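Local coordinates for nucleoporin NUP82 (Chaetomium thermophilum, PDB 5CWW), which forms part of the nuclear pore complex as a structural nucleoporin and probably helps dock factors that carry proteins and mRNA through the pore, at residues Pro481-Pro486 / Arg549-Thr554; Phe553-Thr556 / Pro561-Ala564; Asp477-Ala482 / Val504-Gly509. All coordinates share one frame; numbering follows the deposited sequence.

Contact 1: residues Pro481-Pro486 / Arg549-Thr554; sequences PAEVTP and RDRIFT
Glu483 and Arg551 meet across this surface contact in a salt bridge. Their side chains come from opposite directions, and the planes of carboxylate and guanidinium lie 22° apart, so the two groups meet nearly coplanar. The tightest bond runs from Arg551 NH2 to Glu483 OE2 at 2.6 Å; OE2 accepts on its syn lone pair and sits in the guanidinium plane. The N-H...O angle of this bond is 143°. Glu483 OE1 takes two weak bonds, from Arg551 NH2 at 3.2 Å and from Arg551 NH1 at 3.3 Å. It also accepts the backbone N-H of Lys480, which ties the carboxylate back to its own loop and probably helps fix its rotation. Arg551 leaves the strand with CG anti to the backbone N, runs extended to CD and then bends at its third torsion (chi3 -59°), a kink that swings the guanidinium to the acid.

Packing beyond the ion pair is slight: the methyl CG2 of Thr554 lies 4.0 Å from Glu483 OE2, while OG1 of the same threonine lies in plane at the guanidinium edge. Ala508 touches Glu483 and Leu479 touches Arg551, so the ion pair rests on the neighbouring loops. Just before Glu483, the backbone N of Ala482 bonds an acidic side chain of another protein chain.

The bridge thus pins the loop before strand 491-494 to strand 548-554, the outermost strand on the far side of the same four-stranded antiparallel sheet. Beside it, a classic beta bulge sets Ile552 and Phe553 together opposite Ile510, and the sheet is a blade of the N-terminal beta-propeller domain.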
loop_
_atom_site.group_PDB
_atom_site.type_symbol
_atom_site.label_atom_id
_atom_site.label_comp_id
_atom_site.label_asym_id
_atom_site.label_seq_id
_atom_site.Cartn_x
_atom_site.Cartn_y
_atom_site.Cartn_z
ATOM N N PRO B 481 -25.008 6.142 -8.754
ATOM C CA PRO B 481 -24.339 7.208 -9.511
ATOM C C PRO B 481 -24.441 8.579 -8.843
ATOM O O PRO B 481 -23.489 9.357 -8.882
ATOM C CB PRO B 481 -25.082 7.200 -10.849
ATOM C CG PRO B 481 -25.566 5.803 -10.998
ATOM C CD PRO B 481 -25.896 5.335 -9.610
ATOM N N ALA B 482 -25.587 8.855 -8.227
ATOM C CA ALA B 482 -25.824 10.140 -7.576
ATOM C C ALA B 482 -25.008 10.292 -6.295
ATOM O O ALA B 482 -24.831 11.402 -5.793
ATOM C CB ALA B 482 -27.305 10.306 -7.277
ATOM N N GLU B 483 -24.512 9.174 -5.772
ATOM C CA GLU B 483 -23.766 9.176 -4.517
ATOM C C GLU B 483 -22.264 9.334 -4.738
ATOM O O GLU B 483 -21.520 9.632 -3.804
ATOM C CB GLU B 483 -24.039 7.887 -3.739
ATOM C CG GLU B 483 -25.482 7.736 -3.295
ATOM C CD GLU B 483 -25.724 6.445 -2.543
ATOM O OE1 GLU B 483 -25.407 5.367 -3.088
ATOM O OE2 GLU B 483 -26.224 6.507 -1.400
ATOM N N VAL B 484 -21.825 9.134 -5.977
ATOM C CA VAL B 484 -20.408 9.201 -6.307
ATOM C C VAL B 484 -19.898 10.638 -6.284
ATOM O O VAL B 484 -20.405 11.496 -7.005
ATOM C CB VAL B 484 -20.123 8.595 -7.698
ATOM C CG1 VAL B 484 -18.633 8.646 -8.018
ATOM C CG2 VAL B 484 -20.633 7.165 -7.770
ATOM N N THR B 485 -18.894 10.888 -5.448
ATOM C CA THR B 485 -18.209 12.177 -5.422
ATOM C C THR B 485 -16.912 12.053 -6.220
ATOM O O THR B 485 -16.245 11.019 -6.157
ATOM C CB THR B 485 -17.901 12.641 -3.984
ATOM O OG1 THR B 485 -17.035 11.695 -3.344
ATOM C CG2 THR B 485 -19.183 12.776 -3.177
ATOM N N PRO B 486 -16.545 13.105 -6.972
ATOM C CA PRO B 486 -15.414 13.009 -7.904
ATOM C C PRO B 486 -14.072 12.768 -7.213
ATOM O O PRO B 486 -13.179 12.161 -7.808
ATOM C CB PRO B 486 -15.423 14.372 -8.605
ATOM C CG PRO B 486 -16.068 15.294 -7.632
ATOM C CD PRO B 486 -17.092 14.472 -6.905
ATOM N N ARG B 549 -23.770 -8.511 -0.339
ATOM C CA ARG B 549 -23.536 -7.125 0.039
ATOM C C ARG B 549 -24.838 -6.481 0.491
ATOM O O ARG B 549 -25.888 -6.682 -0.123
ATOM C CB ARG B 549 -22.931 -6.341 -1.127
ATOM C CG ARG B 549 -23.685 -6.493 -2.438
ATOM C CD ARG B 549 -22.776 -6.286 -3.637
ATOM N NE ARG B 549 -23.364 -6.823 -4.861
ATOM C CZ ARG B 549 -23.332 -8.107 -5.211
ATOM N NH1 ARG B 549 -23.897 -8.498 -6.344
ATOM N NH2 ARG B 549 -22.738 -9.003 -4.433
ATOM N N ASP B 550 -24.767 -5.709 1.569
ATOM C CA ASP B 550 -25.943 -5.040 2.103
ATOM C C ASP B 550 -25.565 -3.717 2.752
ATOM O O ASP B 550 -24.639 -3.655 3.561
ATOM C CB ASP B 550 -26.653 -5.936 3.118
ATOM C CG ASP B 550 -27.930 -5.316 3.647
ATOM O OD1 ASP B 550 -28.971 -5.425 2.965
ATOM O OD2 ASP B 550 -27.893 -4.718 4.744
ATOM N N ARG B 551 -26.281 -2.660 2.390
ATOM C CA ARG B 551 -26.044 -1.359 2.991
ATOM C C ARG B 551 -26.659 -1.297 4.379
ATOM O O ARG B 551 -27.831 -1.619 4.568
ATOM C CB ARG B 551 -26.610 -0.241 2.124
ATOM C CG ARG B 551 -26.387 1.126 2.733
ATOM C CD ARG B 551 -26.489 2.234 1.711
ATOM N NE ARG B 551 -25.526 2.094 0.626
ATOM C CZ ARG B 551 -25.259 3.054 -0.252
ATOM N NH1 ARG B 551 -24.376 2.848 -1.213
ATOM N NH2 ARG B 551 -25.875 4.226 -0.164
ATOM N N ILE B 552 -25.854 -0.871 5.343
ATOM C CA ILE B 552 -26.265 -0.809 6.739
ATOM C C ILE B 552 -26.626 0.615 7.146
ATOM O O ILE B 552 -27.383 0.828 8.092
ATOM C CB ILE B 552 -25.166 -1.346 7.656
ATOM C CG1 ILE B 552 -23.909 -0.487 7.527
ATOM C CG2 ILE B 552 -24.853 -2.795 7.295
ATOM C CD1 ILE B 552 -22.879 -0.807 8.538
ATOM N N PHE B 553 -26.072 1.585 6.427
ATOM C CA PHE B 553 -26.214 2.989 6.786
ATOM C C PHE B 553 -26.074 3.890 5.569
ATOM O O PHE B 553 -25.239 3.652 4.695
ATOM C CB PHE B 553 -25.171 3.382 7.834
ATOM C CG PHE B 553 -25.154 4.850 8.152
ATOM C CD1 PHE B 553 -26.108 5.403 8.989
ATOM C CD2 PHE B 553 -24.186 5.679 7.611
ATOM C CE1 PHE B 553 -26.094 6.753 9.282
ATOM C CE2 PHE B 553 -24.168 7.031 7.900
ATOM C CZ PHE B 553 -25.125 7.567 8.737
ATOM N N THR B 554 -26.906 4.925 5.529
ATOM C CA THR B 554 -26.865 5.919 4.466
ATOM C C THR B 554 -26.941 7.322 5.051
ATOM O O THR B 554 -27.827 7.623 5.852
ATOM C CB THR B 554 -28.018 5.727 3.470
ATOM O OG1 THR B 554 -28.092 4.351 3.086
ATOM C CG2 THR B 554 -27.810 6.589 2.233
#

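Contact 2: residues Phe553-Thr556 / Pro561-Ala564; sequences FTQT and PLAA
The Phe553 ring is met at its edge, near its plane, by methyl CD1 of Leu562, which lies 3.6 Å from CE2 and 3.9 Å from CD2; Phe7 joins the same ring edge-to-face. The amide of Gln555 is approached differently: the other methyl, Leu562 CD2, lies over one face of it at the nitrogen end, 3.4 Å from Gln555 NE2. Leu562 thus forks between an aromatic edge and an amide face. This is buried packing in the beta-propeller domain, where strand 548-554 closes one four-stranded blade and the connection to the following strand, 566-570, folds back against it.

Ile586 and Leu588 of strand 585-589 also touch Phe553, and Ile586 reaches Leu562, making a shared apolar patch with that strand. Phe553 sends its ring there with CG anti to the backbone N (chi1 174°). Gln555 likewise starts anti and stays extended, sliding past Leu562 in the opposite direction. Its amide is held from outside the contact: NE2 donates to the backbone carbonyls of Pro507 and Ser560, which satisfies the polar nitrogen and fixes the amide's turn beside a leucine. Leu562 CG lies 3.7 Å from that same NE2.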
loop_
_atom_site.group_PDB
_atom_site.type_symbol
_atom_site.label_atom_id
_atom_site.label_comp_id
_atom_site.label_asym_id
_atom_site.label_seq_id
_atom_site.Cartn_x
_atom_site.Cartn_y
_atom_site.Cartn_z
ATOM N N PHE B 553 -26.072 1.585 6.427
ATOM C CA PHE B 553 -26.214 2.989 6.786
ATOM C C PHE B 553 -26.074 3.890 5.569
ATOM O O PHE B 553 -25.239 3.652 4.695
ATOM C CB PHE B 553 -25.171 3.382 7.834
ATOM C CG PHE B 553 -25.154 4.850 8.152
ATOM C CD1 PHE B 553 -26.108 5.403 8.989
ATOM C CD2 PHE B 553 -24.186 5.679 7.611
ATOM C CE1 PHE B 553 -26.094 6.753 9.282
ATOM C CE2 PHE B 553 -24.168 7.031 7.900
ATOM C CZ PHE B 553 -25.125 7.567 8.737
ATOM N N THR B 554 -26.906 4.925 5.529
ATOM C CA THR B 554 -26.865 5.919 4.466
ATOM C C THR B 554 -26.941 7.322 5.051
ATOM O O THR B 554 -27.827 7.623 5.852
ATOM C CB THR B 554 -28.018 5.727 3.470
ATOM O OG1 THR B 554 -28.092 4.351 3.086
ATOM C CG2 THR B 554 -27.810 6.589 2.233
ATOM N N GLN B 555 -26.004 8.174 4.650
ATOM C CA GLN B 555 -25.994 9.565 5.081
ATOM C C GLN B 555 -26.779 10.401 4.075
ATOM O O GLN B 555 -26.548 10.306 2.869
ATOM C CB GLN B 555 -24.559 10.074 5.217
ATOM C CG GLN B 555 -24.450 11.462 5.816
ATOM C CD GLN B 555 -23.035 11.820 6.248
ATOM O OE1 GLN B 555 -22.841 12.708 7.077
ATOM N NE2 GLN B 555 -22.041 11.141 5.682
ATOM N N THR B 556 -27.702 11.216 4.576
ATOM C CA THR B 556 -28.616 11.975 3.722
ATOM C C THR B 556 -28.332 13.474 3.739
ATOM O O THR B 556 -28.325 14.103 4.798
ATOM C CB THR B 556 -30.078 11.753 4.149
ATOM O OG1 THR B 556 -30.241 12.132 5.521
ATOM C CG2 THR B 556 -30.469 10.293 3.978
ATOM N N PRO B 561 -17.714 13.505 5.906
ATOM C CA PRO B 561 -17.087 12.191 5.741
ATOM C C PRO B 561 -17.261 11.326 6.982
ATOM O O PRO B 561 -17.345 11.854 8.092
ATOM C CB PRO B 561 -15.615 12.534 5.512
ATOM C CG PRO B 561 -15.419 13.810 6.241
ATOM C CD PRO B 561 -16.713 14.568 6.106
ATOM N N LEU B 562 -17.316 10.013 6.789
ATOM C CA LEU B 562 -17.483 9.083 7.896
ATOM C C LEU B 562 -16.152 8.452 8.270
ATOM O O LEU B 562 -15.347 8.113 7.400
ATOM C CB LEU B 562 -18.498 7.994 7.538
ATOM C CG LEU B 562 -19.880 8.478 7.091
ATOM C CD1 LEU B 562 -20.770 7.293 6.747
ATOM C CD2 LEU B 562 -20.535 9.344 8.160
ATOM N N ALA B 563 -15.919 8.304 9.568
ATOM C CA ALA B 563 -14.767 7.560 10.049
ATOM C C ALA B 563 -14.871 6.120 9.563
ATOM O O ALA B 563 -15.954 5.533 9.579
ATOM C CB ALA B 563 -14.689 7.614 11.563
ATOM N N ALA B 564 -13.750 5.566 9.110
ATOM C CA ALA B 564 -13.712 4.192 8.626
ATOM C C ALA B 564 -14.334 3.254 9.650
ATOM O O ALA B 564 -14.017 3.323 10.838
ATOM C CB ALA B 564 -12.285 3.773 8.323
#

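Contact 3: residues Asp477-Ala482 / Val504-Gly509; sequences DTLKPA and VTHPAG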
loop_
_atom_site.group_PDB
_atom_site.type_symbol
_atom_site.label_atom_id
_atom_site.label_comp_id
_atom_site.label_asym_id
_atom_site.label_seq_id
_atom_site.Cartn_x
_atom_site.Cartn_y
_atom_site.Cartn_z
ATOM N N ASP B 477 -20.827 -2.389 -7.876
ATOM C CA ASP B 477 -20.943 -1.072 -7.263
ATOM C C ASP B 477 -21.361 -1.190 -5.804
ATOM O O ASP B 477 -22.003 -2.166 -5.409
ATOM C CB ASP B 477 -21.961 -0.205 -8.013
ATOM C CG ASP B 477 -21.444 0.295 -9.351
ATOM O OD1 ASP B 477 -20.220 0.505 -9.486
ATOM O OD2 ASP B 477 -22.271 0.499 -10.264
ATOM N N THR B 478 -20.988 -0.192 -5.007
ATOM C CA THR B 478 -21.501 -0.050 -3.649
ATOM C C THR B 478 -22.215 1.291 -3.494
ATOM O O THR B 478 -22.856 1.543 -2.476
ATOM C CB THR B 478 -20.383 -0.156 -2.598
ATOM O OG1 THR B 478 -19.437 0.906 -2.784
ATOM C CG2 THR B 478 -19.676 -1.502 -2.704
ATOM N N LEU B 479 -22.090 2.146 -4.508
ATOM C CA LEU B 479 -22.744 3.453 -4.517
ATOM C C LEU B 479 -23.627 3.622 -5.748
ATOM O O LEU B 479 -23.344 3.062 -6.807
ATOM C CB LEU B 479 -21.706 4.578 -4.484
ATOM C CG LEU B 479 -20.789 4.659 -3.263
ATOM C CD1 LEU B 479 -19.751 5.756 -3.463
ATOM C CD2 LEU B 479 -21.590 4.906 -1.999
ATOM N N LYS B 480 -24.695 4.400 -5.604
ATOM C CA LYS B 480 -25.490 4.806 -6.753
ATOM C C LYS B 480 -24.751 5.943 -7.451
ATOM O O LYS B 480 -23.951 6.629 -6.819
ATOM C CB LYS B 480 -26.892 5.256 -6.337
ATOM C CG LYS B 480 -27.633 4.280 -5.441
ATOM C CD LYS B 480 -29.116 4.622 -5.375
ATOM C CE LYS B 480 -29.833 3.824 -4.299
ATOM N NZ LYS B 480 -29.401 4.223 -2.930
ATOM N N PRO B 481 -25.008 6.142 -8.754
ATOM C CA PRO B 481 -24.339 7.208 -9.511
ATOM C C PRO B 481 -24.441 8.579 -8.843
ATOM O O PRO B 481 -23.489 9.357 -8.882
ATOM C CB PRO B 481 -25.082 7.200 -10.849
ATOM C CG PRO B 481 -25.566 5.803 -10.998
ATOM C CD PRO B 481 -25.896 5.335 -9.610
ATOM N N ALA B 482 -25.587 8.855 -8.227
ATOM C CA ALA B 482 -25.824 10.140 -7.576
ATOM C C ALA B 482 -25.008 10.292 -6.295
ATOM O O ALA B 482 -24.831 11.402 -5.793
ATOM C CB ALA B 482 -27.305 10.306 -7.277
ATOM N N VAL B 504 -17.124 -1.297 3.606
ATOM C CA VAL B 504 -16.754 -0.164 2.771
ATOM C C VAL B 504 -17.409 1.088 3.341
ATOM O O VAL B 504 -18.636 1.168 3.425
ATOM C CB VAL B 504 -17.182 -0.368 1.302
ATOM C CG1 VAL B 504 -16.952 0.896 0.474
ATOM C CG2 VAL B 504 -16.431 -1.538 0.696
ATOM N N THR B 505 -16.582 2.052 3.738
ATOM C CA THR B 505 -17.064 3.313 4.292
ATOM C C THR B 505 -16.844 4.446 3.299
ATOM O O THR B 505 -15.787 4.551 2.680
ATOM C CB THR B 505 -16.364 3.659 5.621
ATOM O OG1 THR B 505 -16.555 2.594 6.559
ATOM C CG2 THR B 505 -16.924 4.953 6.207
ATOM N N HIS B 506 -17.852 5.299 3.173
ATOM C CA HIS B 506 -17.846 6.400 2.219
ATOM C C HIS B 506 -18.784 7.466 2.777
ATOM O O HIS B 506 -19.701 7.133 3.529
ATOM C CB HIS B 506 -18.297 5.910 0.837
ATOM C CG HIS B 506 -18.179 6.934 -0.248
ATOM N ND1 HIS B 506 -19.200 7.802 -0.568
ATOM C CD2 HIS B 506 -17.165 7.217 -1.100
ATOM C CE1 HIS B 506 -18.818 8.583 -1.562
ATOM N NE2 HIS B 506 -17.587 8.248 -1.905
ATOM N N PRO B 507 -18.559 8.748 2.441
ATOM C CA PRO B 507 -19.473 9.776 2.957
ATOM C C PRO B 507 -20.948 9.507 2.642
ATOM O O PRO B 507 -21.824 10.005 3.347
ATOM C CB PRO B 507 -18.988 11.047 2.260
ATOM C CG PRO B 507 -17.530 10.814 2.050
ATOM C CD PRO B 507 -17.391 9.344 1.767
ATOM N N ALA B 508 -21.211 8.719 1.604
ATOM C CA ALA B 508 -22.578 8.396 1.216
ATOM C C ALA B 508 -23.188 7.358 2.154
ATOM O O ALA B 508 -24.397 7.358 2.385
ATOM C CB ALA B 508 -22.614 7.895 -0.219
ATOM N N GLY B 509 -22.351 6.475 2.690
ATOM C CA GLY B 509 -22.819 5.455 3.613
ATOM C C GLY B 509 -21.832 4.321 3.830
ATOM O O GLY B 509 -20.705 4.360 3.334
#
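Val504 opens the contact with methyl CG1, 4.1 Å from Thr478 OG1; the two side chains lean past one another at an angle, and both touch Val437 of the adjoining sheet. That hydroxyl is spoken for elsewhere, since it hydrogen-bonds the carbonyl O of Gly435, so Val504 meets it by packing alone.

At His506 the imidazole receives Leu479 over one face: methyl CD1 stands 3.5 Å from the ring centroid and only 7° off the normal, a CH-pi contact aimed at the middle of the ring, with the side chains crossing at about a right angle. His506 CG stands anti to the backbone N (chi1 -174°), which brings the ring across to the leucine. CD of Pro507 covers the opposite face, 3.2 Å above the plane and offset toward the rim, so each face has an aliphatic neighbour, the leucine central and the proline near the rim.

From His506 to Gly509 the chain makes a type I beta turn, which joins strands 501-506 and 509-514 into a beta hairpin inside one blade of the propeller. The turn is closed by Gly509 N to His506 O at 2.9 Å and, weakly, by His506 N to Gly509 O. The imidazole also helps hold it, for ND1 accepts the backbone N-H of Ala508 at 3.1 Å, tilted 25° from the ring plane; this suggests that ND1 carries no proton. Replacing His506 by an alanine removes the ring, and the Ala508 N-H would probably be left without this acceptor while a gap opened under Leu479 CD1.

Ala508 brings its CB to the second leucine methyl, 3.6 Å from Leu479 CD2. Gly509 follows with backbone angles at which any side chain would collide with the carbonyl oxygen of Ala508.

Contacts 1 and 3 nearly coincide, their centres about 2 Å apart, and begin from the same loop after strand 469-476; contact 2 lies about 9 Å from each. All three reach the sheet of strands 491-494, 501-506, 509-514 and 548-554. Contact 1 is the surface member, held by charge, whereas contacts 2 and 3 are buried and rest on leucine methyls, with no hydrogen bond between their segments. Contacts 1 and 2 use successive parts of strand 548-554 and share Phe553 and Thr554. Gln555 joins contact 2 to the hairpin turn of contact 3 by its side chain and, through its backbone N, by a bond to Ala508 O.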